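Side-chain contacts in peptidoglycan N-acetylglucosamine deacetylase (Agathobacter rectalis, PDB 5JMU), which probably removes acetyl groups from N-acetylglucosamine units of peptidoglycan as a zinc-dependent hydrolase, the chain being the catalytic NodB-type domain of a longer membrane protein: residues 97-100 with 101-104; 211-214 with 215-219. All coordinates share one frame; numbering follows the deposited sequence.

Contact 1 of 2, residues 97-100 with 101-104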
loop_
_atom_site.group_PDB
_atom_site.type_symbol
_atom_site.label_atom_id
_atom_site.label_comp_id
_atom_site.label_asym_id
_atom_site.label_seq_id
_atom_site.Cartn_x
_atom_site.Cartn_y
_atom_site.Cartn_z
ATOM N N GLU A 97 12.941 3.816 -8.897
ATOM C CA GLU A 97 12.800 4.578 -10.149
ATOM C C GLU A 97 12.300 3.736 -11.303
ATOM O O GLU A 97 11.530 4.224 -12.151
ATOM C CB GLU A 97 14.139 5.241 -10.507
ATOM C CG GLU A 97 14.489 6.366 -9.539
ATOM C CD GLU A 97 15.877 6.938 -9.838
ATOM O OE1 GLU A 97 16.487 6.532 -10.876
ATOM O OE2 GLU A 97 16.361 7.770 -9.026
ATOM N N GLN A 98 12.733 2.479 -11.374
ATOM C CA GLN A 98 12.186 1.588 -12.415
ATOM C C GLN A 98 10.666 1.451 -12.248
ATOM O O GLN A 98 9.891 1.486 -13.239
ATOM C CB GLN A 98 12.864 0.225 -12.328
ATOM C CG GLN A 98 14.270 0.288 -12.945
ATOM C CD GLN A 98 15.135 -0.881 -12.519
ATOM O OE1 GLN A 98 16.347 -0.735 -12.308
ATOM N NE2 GLN A 98 14.513 -2.048 -12.376
HETATM N N MSE A 99 10.211 1.303 -11.011
HETATM C CA MSE A 99 8.790 1.143 -10.784
HETATM C C MSE A 99 8.040 2.449 -11.112
HETATM O O MSE A 99 6.964 2.448 -11.721
HETATM C CB MSE A 99 8.508 0.719 -9.335
HETATM C CG MSE A 99 7.031 0.289 -9.143
HETATM SE SE MSE A 99 6.612 -1.357 -10.165
HETATM C CE MSE A 99 5.354 -0.661 -11.534
ATOM N N ASN A 100 8.619 3.587 -10.713
ATOM C CA ASN A 100 8.002 4.855 -11.034
ATOM C C ASN A 100 7.873 5.041 -12.539
ATOM O O ASN A 100 6.879 5.579 -13.009
ATOM C CB ASN A 100 8.814 6.023 -10.461
ATOM C CG ASN A 100 8.120 7.305 -10.680
ATOM O OD1 ASN A 100 7.133 7.578 -10.018
ATOM N ND2 ASN A 100 8.614 8.111 -11.635
ATOM N N SER A 101 8.887 4.623 -13.278
ATOM C CA SER A 101 8.870 4.767 -14.733
ATOM C C SER A 101 7.728 3.956 -15.344
ATOM O O SER A 101 7.063 4.434 -16.283
ATOM C CB SER A 101 10.193 4.352 -15.327
ATOM O OG SER A 101 11.069 5.437 -15.088
ATOM N N ILE A 102 7.501 2.751 -14.822
ATOM C CA ILE A 102 6.377 1.959 -15.337
ATOM C C ILE A 102 5.057 2.652 -15.003
ATOM O O ILE A 102 4.124 2.681 -15.843
ATOM C CB ILE A 102 6.412 0.512 -14.787
ATOM C CG1 ILE A 102 7.556 -0.245 -15.476
ATOM C CG2 ILE A 102 5.090 -0.175 -15.040
ATOM C CD1 ILE A 102 7.977 -1.516 -14.665
ATOM N N ILE A 103 4.972 3.209 -13.796
ATOM C CA ILE A 103 3.738 3.915 -13.432
ATOM C C ILE A 103 3.521 5.127 -14.345
ATOM O O ILE A 103 2.414 5.370 -14.818
ATOM C CB ILE A 103 3.781 4.352 -11.962
ATOM C CG1 ILE A 103 3.732 3.109 -11.096
ATOM C CG2 ILE A 103 2.650 5.306 -11.601
ATOM C CD1 ILE A 103 4.138 3.383 -9.585
ATOM N N LYS A 104 4.576 5.845 -14.674
ATOM C CA LYS A 104 4.469 6.975 -15.591
ATOM C C LYS A 104 4.019 6.539 -16.982
ATOM O O LYS A 104 3.134 7.163 -17.603
ATOM C CB LYS A 104 5.825 7.690 -15.674
ATOM C CG LYS A 104 5.899 8.702 -16.780
ATOM C CD LYS A 104 5.051 9.911 -16.457
ATOM C CE LYS A 104 5.439 11.047 -17.436
ATOM N NZ LYS A 104 4.488 12.191 -17.493
HETATM O O HOH W 1 11.184 7.370 -12.849
#

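Contact 2 of 2, residues 211-214 with 215-219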
loop_
_atom_site.group_PDB
_atom_site.type_symbol
_atom_site.label_atom_id
_atom_site.label_comp_id
_atom_site.label_asym_id
_atom_site.label_seq_id
_atom_site.Cartn_x
_atom_site.Cartn_y
_atom_site.Cartn_z
ATOM N N LEU A 211 -11.564 5.852 1.854
ATOM C CA LEU A 211 -10.891 6.862 1.062
ATOM C C LEU A 211 -9.622 6.299 0.432
ATOM O O LEU A 211 -9.024 5.358 0.970
ATOM C CB LEU A 211 -10.530 8.036 1.952
ATOM C CG LEU A 211 -11.637 8.871 2.572
ATOM C CD1 LEU A 211 -11.034 9.925 3.517
ATOM C CD2 LEU A 211 -12.422 9.505 1.448
ATOM N N PRO A 212 -9.153 6.887 -0.667
ATOM C CA PRO A 212 -7.800 6.636 -1.203
ATOM C C PRO A 212 -6.773 7.554 -0.524
ATOM O O PRO A 212 -7.126 8.640 -0.036
ATOM C CB PRO A 212 -7.917 6.992 -2.681
ATOM C CG PRO A 212 -8.925 8.218 -2.651
ATOM C CD PRO A 212 -9.885 7.918 -1.446
ATOM N N LEU A 213 -5.513 7.113 -0.469
ATOM C CA LEU A 213 -4.467 7.968 0.092
ATOM C C LEU A 213 -4.131 9.019 -0.922
ATOM O O LEU A 213 -4.009 8.730 -2.128
ATOM C CB LEU A 213 -3.209 7.142 0.448
ATOM C CG LEU A 213 -3.362 6.265 1.707
ATOM C CD1 LEU A 213 -2.241 5.216 1.727
ATOM C CD2 LEU A 213 -3.377 7.105 2.975
ATOM N N THR A 214 -3.918 10.257 -0.461
ATOM C CA THR A 214 -3.429 11.318 -1.326
ATOM C C THR A 214 -2.272 12.021 -0.632
ATOM O O THR A 214 -1.927 11.702 0.487
ATOM C CB THR A 214 -4.513 12.342 -1.661
ATOM O OG1 THR A 214 -4.846 13.078 -0.473
ATOM C CG2 THR A 214 -5.750 11.631 -2.167
ATOM N N THR A 215 -1.681 12.980 -1.317
ATOM C CA THR A 215 -0.520 13.650 -0.733
ATOM C C THR A 215 -0.883 14.523 0.472
ATOM O O THR A 215 -0.001 14.901 1.224
ATOM C CB THR A 215 0.211 14.520 -1.779
ATOM O OG1 THR A 215 -0.709 15.446 -2.331
ATOM C CG2 THR A 215 0.793 13.602 -2.888
ATOM N N SER A 216 -2.162 14.828 0.651
ATOM C CA SER A 216 -2.554 15.586 1.833
ATOM C C SER A 216 -3.082 14.682 2.952
ATOM O O SER A 216 -3.443 15.193 4.016
ATOM C CB SER A 216 -3.580 16.661 1.448
ATOM O OG SER A 216 -4.615 16.074 0.724
ATOM N N SER A 217 -3.142 13.356 2.725
ATOM C CA SER A 217 -3.573 12.434 3.782
ATOM C C SER A 217 -2.539 12.337 4.895
ATOM O O SER A 217 -1.329 12.369 4.645
ATOM C CB SER A 217 -3.807 11.011 3.244
ATOM O OG SER A 217 -4.746 11.036 2.187
ATOM N N PRO A 218 -3.016 12.131 6.129
ATOM C CA PRO A 218 -2.050 11.720 7.167
ATOM C C PRO A 218 -1.435 10.370 6.785
ATOM O O PRO A 218 -2.161 9.504 6.294
ATOM C CB PRO A 218 -2.913 11.632 8.446
ATOM C CG PRO A 218 -4.325 11.285 7.922
ATOM C CD PRO A 218 -4.418 12.103 6.589
HETATM N N MSE A 219 -0.116 10.213 6.936
HETATM C CA MSE A 219 0.521 8.921 6.695
HETATM C C MSE A 219 0.591 8.119 7.992
HETATM O O MSE A 219 0.668 8.678 9.088
HETATM C CB MSE A 219 1.961 9.103 6.145
HETATM C CG MSE A 219 2.063 9.874 4.824
HETATM SE SE MSE A 219 1.492 8.797 3.317
HETATM C CE MSE A 219 -0.200 9.684 2.858
#

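Contact 1 of 2, residues 97-100 with 101-104
M99 and I102 meet on the inward side of helix 89-107, where the terminal methyl CE of selenomethionine M99 lies 3.5 Å from CG2 of I102 and 3.6 Å from its CB. The M99 chain starts out with CG opposite the backbone N (chi1 -169°) and then bends at chi2 and chi3, which carries CE forward along the helix, toward its C-terminal end, to the isoleucine. I103 joins more loosely, its CG1 4.1 Å from M99 CE. Around this apolar group the main chain is satisfied by successive i to i+4 alpha-helical bonds, in which the carbonyls of E97, Q98, M99 and N100 receive the N-H groups of S101, I102, I103 and K104; the I103 N to M99 O bond measures 3.0 Å.

The polar side chains find their partners mostly beyond these two turns. The amide of N100 uses both ends: OD1 accepts from the backbone N of A111, while ND2 donates to D110 OD1 and, over 2.9 Å, to a water. That water also hydrogen-bonds S101 OG at 3.0 Å, bridging adjacent residues. E97 OE2 forms a salt bridge with R143, and in the conformer given K104 NZ bonds the carbonyl of G108.

An alanine in place of I102 would remove CG2 and the longer branch, and would probably open a gap beside M99 CE and against I63. The chemistry thus divides an amphipathic helix: M99 and I103 pack on strands 49-53 and 72-77, close to zinc ligand H76, whereas N100 joins the helix to D110 and A111 of the following loop.

Contact 2 of 2, residues 211-214 with 215-219
One backbone hydrogen bond closes the type I beta turn from T214 to S217, and a side-chain bond reinforces it. S217 N donates to T214 O over 3.0 Å, approaching from above the carbonyl plane, 65° out of it. T214 N in turn donates to S217 OG at 2.9 Å and nearly straight (168°). The serine hydroxyl reaches that N-H because OG stands opposite its own carbonyl carbon (chi1 -56°), so backbone and side chain of one residue both grip T214. A weak bond, in which either hydroxyl could be the donor, links T214 OG1 and S216 OG, 3.2 Å apart.

Apolar contacts lie beside the turn. CD2 of L213 touches S217 CB at 3.9 Å and the CE methyl of selenomethionine M219 at 4.1 Å, the leucine and M219 chains crossing at a slant. Separately, M219 CE makes a van der Waals contact with the carbonyl oxygen T214 O at 3.6 Å.

The loop leaves strand 209-210 and passes the first residues of strands 49-53 and 72-77, where L213 N and O bond the hydroxyls of T49 and T72. L213 packs on Y23 of strand 21-27, while T215 and M219 rest against L146 of strand 146-147.

Contact 1 comes first along the chain, within helix 89-107, and contact 2 follows much later, in the loop after strand 209-210. Their centres are about 20 Å apart and their nearest atoms about 11 Å, so they do not touch. What they share is the parallel sheet: residues 97-104 pack against strands 49-53 and 72-77, whereas contact 2 reaches the starts of these strands through the L213 backbone. The H76 side chain is about 6 Å from that of M99 and about 11 Å from that of L213. In this NodB-type domain contact 1 thus packs on the strand that carries zinc ligand H76, while contact 2 lies further from the site, at the start of the same strand.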